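Local coordinates for protein L-methionine gamma-lyase (Fusobacterium nucleatum subsp. nucleatum, PDB 6LXU) that is a pyridoxal-phosphate-dependent lyase of the Cys/Met metabolism family, a four-chain enzyme that carries its cofactor covalently on a lysine side chain, at residues G104-T109 against A146-T151; P285-V290 against F317-G322. All blocks are in the same frame, centred on the assembly; numbering follows the deposited sequence.

Contact 1: residues G104-T109 against A146-T151; sequences GDHVVT and AMKKNT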
loop_
_atom_site.group_PDB
_atom_site.type_symbol
_atom_site.label_atom_id
_atom_site.label_comp_id
_atom_site.label_asym_id
_atom_site.label_seq_id
_atom_site.Cartn_x
_atom_site.Cartn_y
_atom_site.Cartn_z
ATOM N N GLY A 104 21.415 7.771 -36.665
ATOM C CA GLY A 104 21.270 8.420 -37.976
ATOM C C GLY A 104 20.054 9.323 -38.108
ATOM O O GLY A 104 19.960 10.094 -39.073
ATOM N N ASP A 105 19.105 9.229 -37.168
ATOM C CA ASP A 105 17.958 10.126 -37.137
ATOM C C ASP A 105 18.380 11.465 -36.563
ATOM O O ASP A 105 19.405 11.600 -35.893
ATOM C CB ASP A 105 16.815 9.580 -36.263
ATOM C CG ASP A 105 16.039 8.460 -36.896
ATOM O OD1 ASP A 105 16.216 8.202 -38.113
ATOM O OD2 ASP A 105 15.206 7.848 -36.188
ATOM N N HIS A 106 17.515 12.453 -36.796
ATOM C CA HIS A 106 17.687 13.813 -36.324
ATOM C C HIS A 106 16.461 14.258 -35.500
ATOM O O HIS A 106 15.329 13.839 -35.759
ATOM C CB HIS A 106 17.938 14.731 -37.537
ATOM C CG HIS A 106 18.058 16.191 -37.226
ATOM N ND1 HIS A 106 17.133 17.113 -37.676
ATOM C CD2 HIS A 106 19.008 16.902 -36.573
ATOM C CE1 HIS A 106 17.499 18.319 -37.294
ATOM N NE2 HIS A 106 18.641 18.226 -36.638
ATOM N N VAL A 107 16.736 15.108 -34.517
ATOM C CA VAL A 107 15.725 15.668 -33.617
ATOM C C VAL A 107 15.876 17.182 -33.619
ATOM O O VAL A 107 16.995 17.692 -33.519
ATOM C CB VAL A 107 15.913 15.150 -32.169
ATOM C CG1 VAL A 107 14.942 15.831 -31.203
ATOM C CG2 VAL A 107 15.778 13.638 -32.127
ATOM N N VAL A 108 14.746 17.884 -33.739
ATOM C CA VAL A 108 14.683 19.318 -33.517
ATOM C C VAL A 108 13.947 19.566 -32.215
ATOM O O VAL A 108 12.832 19.058 -32.031
ATOM C CB VAL A 108 13.960 20.060 -34.660
ATOM C CG1 VAL A 108 13.803 21.548 -34.355
ATOM C CG2 VAL A 108 14.697 19.855 -35.973
ATOM N N THR A 109 14.538 20.347 -31.334
ATOM C CA THR A 109 13.901 20.661 -30.057
ATOM C C THR A 109 14.376 22.022 -29.551
ATOM O O THR A 109 15.072 22.760 -30.271
ATOM C CB THR A 109 14.097 19.507 -29.041
ATOM O OG1 THR A 109 13.223 19.708 -27.924
ATOM C CG2 THR A 109 15.532 19.423 -28.546
ATOM N N ALA A 146 15.710 24.414 -39.406
ATOM C CA ALA A 146 16.348 23.242 -38.779
ATOM C C ALA A 146 15.861 21.903 -39.321
ATOM O O ALA A 146 16.535 20.885 -39.114
ATOM C CB ALA A 146 16.145 23.283 -37.273
ATOM N N MET A 147 14.706 21.865 -39.981
ATOM C CA MET A 147 14.157 20.619 -40.516
ATOM C C MET A 147 15.089 20.003 -41.552
ATOM O O MET A 147 15.630 20.722 -42.406
ATOM C CB MET A 147 12.772 20.839 -41.145
ATOM C CG MET A 147 11.654 21.136 -40.147
ATOM S SD MET A 147 11.283 19.801 -38.990
ATOM C CE MET A 147 10.758 18.508 -40.112
ATOM N N LYS A 148 15.273 18.689 -41.475
ATOM C CA LYS A 148 16.069 17.936 -42.449
ATOM C C LYS A 148 15.295 16.717 -42.891
ATOM O O LYS A 148 14.312 16.315 -42.248
ATOM C CB LYS A 148 17.405 17.512 -41.841
ATOM C CG LYS A 148 18.237 18.680 -41.364
ATOM C CD LYS A 148 19.701 18.321 -41.219
ATOM C CE LYS A 148 19.928 17.320 -40.104
ATOM N NZ LYS A 148 21.358 16.938 -40.008
ATOM N N LYS A 149 15.741 16.088 -43.974
ATOM C CA LYS A 149 15.088 14.891 -44.468
ATOM C C LYS A 149 15.013 13.784 -43.404
ATOM O O LYS A 149 14.040 13.046 -43.360
ATOM C CB LYS A 149 15.810 14.355 -45.705
ATOM C CG LYS A 149 15.068 13.228 -46.398
ATOM C CD LYS A 149 15.775 12.794 -47.671
ATOM C CE LYS A 149 14.912 11.853 -48.493
ATOM N NZ LYS A 149 13.778 12.558 -49.161
ATOM N N ASN A 150 16.061 13.674 -42.587
ATOM C CA ASN A 150 16.137 12.651 -41.540
ATOM C C ASN A 150 15.619 13.116 -40.170
ATOM O O ASN A 150 15.824 12.412 -39.175
ATOM C CB ASN A 150 17.571 12.099 -41.414
ATOM C CG ASN A 150 18.555 13.133 -40.941
ATOM O OD1 ASN A 150 18.466 14.302 -41.313
ATOM N ND2 ASN A 150 19.506 12.721 -40.115
ATOM N N THR A 151 14.955 14.274 -40.091
ATOM C CA THR A 151 14.296 14.690 -38.841
ATOM C C THR A 151 13.163 13.740 -38.534
ATOM O O THR A 151 12.185 13.645 -39.269
ATOM C CB THR A 151 13.793 16.131 -38.913
ATOM O OG1 THR A 151 14.893 16.973 -39.255
ATOM C CG2 THR A 151 13.204 16.574 -37.557
HETATM O O HOH W 1 14.691 9.624 -39.913
#

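Contact 2: residues P285-V290 against F317-G322; sequences PKVEKV and FELKGG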
loop_
_atom_site.group_PDB
_atom_site.type_symbol
_atom_site.label_atom_id
_atom_site.label_comp_id
_atom_site.label_asym_id
_atom_site.label_seq_id
_atom_site.Cartn_x
_atom_site.Cartn_y
_atom_site.Cartn_z
ATOM N N PRO A 285 5.958 45.959 -4.868
ATOM C CA PRO A 285 7.164 46.768 -5.146
ATOM C C PRO A 285 8.505 46.044 -5.143
ATOM O O PRO A 285 9.428 46.500 -5.827
ATOM C CB PRO A 285 7.129 47.856 -4.065
ATOM C CG PRO A 285 5.720 47.908 -3.600
ATOM C CD PRO A 285 5.166 46.523 -3.762
ATOM N N LYS A 286 8.629 44.922 -4.428
ATOM C CA LYS A 286 9.890 44.183 -4.384
ATOM C C LYS A 286 10.078 43.144 -5.487
ATOM O O LYS A 286 11.144 42.536 -5.601
ATOM C CB LYS A 286 10.086 43.558 -3.012
ATOM C CG LYS A 286 10.235 44.622 -1.934
ATOM C CD LYS A 286 10.567 44.032 -0.587
ATOM C CE LYS A 286 10.585 45.109 0.480
ATOM N NZ LYS A 286 10.778 44.533 1.824
ATOM N N VAL A 287 9.048 42.989 -6.312
ATOM C CA VAL A 287 9.063 42.047 -7.419
ATOM C C VAL A 287 9.208 42.885 -8.673
ATOM O O VAL A 287 8.381 43.753 -8.922
ATOM C CB VAL A 287 7.754 41.225 -7.459
ATOM C CG1 VAL A 287 7.717 40.327 -8.691
ATOM C CG2 VAL A 287 7.625 40.396 -6.194
ATOM N N GLU A 288 10.247 42.664 -9.455
ATOM C CA GLU A 288 10.421 43.502 -10.645
ATOM C C GLU A 288 9.741 42.946 -11.878
ATOM O O GLU A 288 9.401 43.703 -12.793
ATOM C CB GLU A 288 11.885 43.832 -10.907
ATOM C CG GLU A 288 12.710 42.708 -11.455
ATOM C CD GLU A 288 14.162 43.080 -11.689
ATOM O OE1 GLU A 288 14.689 43.946 -10.967
ATOM O OE2 GLU A 288 14.776 42.472 -12.587
ATOM N N LYS A 289 9.538 41.623 -11.930
ATOM C CA LYS A 289 8.924 41.011 -13.095
ATOM C C LYS A 289 8.263 39.703 -12.705
ATOM O O LYS A 289 8.796 38.985 -11.861
ATOM C CB LYS A 289 10.002 40.745 -14.145
ATOM C CG LYS A 289 9.504 40.272 -15.496
ATOM C CD LYS A 289 10.670 40.290 -16.466
ATOM C CE LYS A 289 10.265 39.841 -17.845
ATOM N NZ LYS A 289 11.450 39.630 -18.714
ATOM N N VAL A 290 7.130 39.414 -13.333
ATOM C CA VAL A 290 6.445 38.133 -13.150
ATOM C C VAL A 290 6.364 37.453 -14.509
ATOM O O VAL A 290 6.055 38.095 -15.522
ATOM C CB VAL A 290 5.055 38.337 -12.541
ATOM C CG1 VAL A 290 4.299 37.003 -12.459
ATOM C CG2 VAL A 290 5.185 38.977 -11.167
ATOM N N PHE A 317 9.069 34.557 -10.852
ATOM C CA PHE A 317 9.159 36.001 -10.678
ATOM C C PHE A 317 10.570 36.373 -10.295
ATOM O O PHE A 317 11.312 35.576 -9.728
ATOM C CB PHE A 317 8.121 36.526 -9.671
ATOM C CG PHE A 317 8.193 35.903 -8.297
ATOM C CD1 PHE A 317 7.535 34.703 -8.007
ATOM C CD2 PHE A 317 8.871 36.545 -7.268
ATOM C CE1 PHE A 317 7.586 34.158 -6.732
ATOM C CE2 PHE A 317 8.924 36.003 -5.993
ATOM C CZ PHE A 317 8.279 34.803 -5.723
ATOM N N GLU A 318 10.941 37.609 -10.637
ATOM C CA GLU A 318 12.278 38.142 -10.349
ATOM C C GLU A 318 12.190 39.129 -9.206
ATOM O O GLU A 318 11.507 40.149 -9.308
ATOM C CB GLU A 318 12.859 38.834 -11.577
ATOM C CG GLU A 318 14.325 39.243 -11.437
ATOM C CD GLU A 318 15.316 38.112 -11.654
ATOM O OE1 GLU A 318 14.979 37.136 -12.358
ATOM O OE2 GLU A 318 16.464 38.218 -11.170
ATOM N N LEU A 319 12.875 38.841 -8.118
ATOM C CA LEU A 319 12.999 39.791 -7.030
ATOM C C LEU A 319 14.033 40.853 -7.405
ATOM O O LEU A 319 15.128 40.519 -7.856
ATOM C CB LEU A 319 13.444 39.084 -5.759
ATOM C CG LEU A 319 12.421 38.099 -5.199
ATOM C CD1 LEU A 319 13.084 37.211 -4.159
ATOM C CD2 LEU A 319 11.236 38.844 -4.621
ATOM N N LYS A 320 13.696 42.131 -7.215
ATOM C CA LYS A 320 14.632 43.204 -7.600
ATOM C C LYS A 320 15.944 43.176 -6.813
ATOM O O LYS A 320 16.977 43.672 -7.315
ATOM C CB LYS A 320 13.963 44.576 -7.513
ATOM C CG LYS A 320 13.709 45.104 -6.120
ATOM C CD LYS A 320 12.798 46.315 -6.201
ATOM C CE LYS A 320 12.783 47.111 -4.918
ATOM N NZ LYS A 320 13.919 48.077 -4.847
ATOM N N GLY A 321 15.914 42.595 -5.609
ATOM C CA GLY A 321 17.092 42.470 -4.752
ATOM C C GLY A 321 18.016 41.295 -5.039
ATOM O O GLY A 321 18.968 41.073 -4.292
ATOM N N GLY A 322 17.741 40.522 -6.088
ATOM C CA GLY A 322 18.674 39.503 -6.545
ATOM C C GLY A 322 18.874 38.307 -5.622
ATOM O O GLY A 322 17.934 37.833 -4.959
HETATM O O HOH W 2 13.567 42.075 -4.016
#

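Contact 1: residues G104-T109 against A146-T151
His106 and Thr151 pair where two neighbouring parallel strands, 106-110 and 151-157, begin side by side in the seven-stranded mixed sheet of the PLP-binding fold. Residues 147-150 link helix 140-146 to the second strand, and Lys148 to Thr151 form a type I beta turn.

Hydrogen bonds join the strand starts. His106 N donates to Asn150 O at 2.9 Å, from above the carbonyl plane. Asn150 ND2 reaches Gly104 O at 2.9 Å, with the acceptor lying in the amide plane and an N-H...O angle of 166°. The same ND2 also bonds Glu131 on the neighbouring strand, which helps fix the amide's rotation. Between the side chains, His106 ND1 and Thr151 OG1 share a hydrogen bond of 2.7 Å. Thr151 OG1 also accepts from Lys148 N at 2.8 Å, so the hydroxyl ties the turn to the ring. The other ring nitrogen, NE2, bonds Thr133 OG1 on strand 131-135. Bonds at both nitrogens limit how the imidazole can turn.

A CH-pi contact covers one ring face. The Lys148 chain crosses the imidazole at about a right angle, and its bend at chi3 (-67°) sets CE over the ring centre, 3.5 Å from the centroid. Its NZ goes on to a salt bridge with Glu131.

Apolar contact follows further along. Val108 CG2 meets Ala146 CB at 3.9 Å, so the helix end packs on the strand; it also touches Thr151 CG2.

Asp105 OD1 has a salt bridge to Lys102. A water lies within hydrogen-bonding distance of both Asp105 OD1 (2.8 Å) and Asn150 O (3.1 Å), bridging the two segments.

Contact 2: residues P285-V290 against F317-G322
Glu288 and Glu318 lie side by side and point the same way at a classic beta bulge, where strand 287-291 runs antiparallel to strand 314-319. Glu288 and Lys289 both face Glu318 there. The bulge lies at the edge of the five-stranded mixed sheet, in which 287-291 is an outermost strand.

The two carboxylate planes are turned 39° apart. Glu288 OE2 comes 3.5 Å from Glu318 CG, so a carboxylate meets a methylene. Glu318 bends at chi2 (80°), and its carboxylate turns to Thr371 and Gly373. Glu288 crosses Lys320 at a slant, with OE1 against CA and CB of the lysine.

Val287 and Phe317 meet at about a right angle, Val287 CG1 lying 3.9 Å from Phe317 CB. The valine's CG2 approaches the ring obliquely. Val290 comes to the same CB through its own CG2. The end of Phe317 leads away from strand 287-291, and its side chain touches Leu281 of helix 263-282 and Leu329 of helix 322-332.

Backbone bonds hold the bulge. Glu288 N donates to Glu318 O at 2.8 Å, and Glu318 N returns a bond of the same length to Lys289 O. Lys320 N reaches Lys286 O at 3.0 Å. A water donates to that carbonyl and accepts from Gly321 N at 2.9 Å.

Overall arrangement
Contacts 1 and 2 belong to two different sheets of the same chain, and their centres lie about 39 Å apart. Contact 1 joins the start of one inner strand of the seven-stranded sheet to the turn leading into the next; contact 2 joins an outermost strand of the five-stranded sheet to its neighbour. Both are partly buried, with more exposed residues in contact 2. The strands run parallel in contact 1 and antiparallel in contact 2. In contact 1 much of the grip comes from polar side chains round a buried histidine. In contact 2 backbone bonds do the joining, with Val290 and Phe317 on one face of the sheet and Lys289 and Glu318 on the other. No other chain touches either contact.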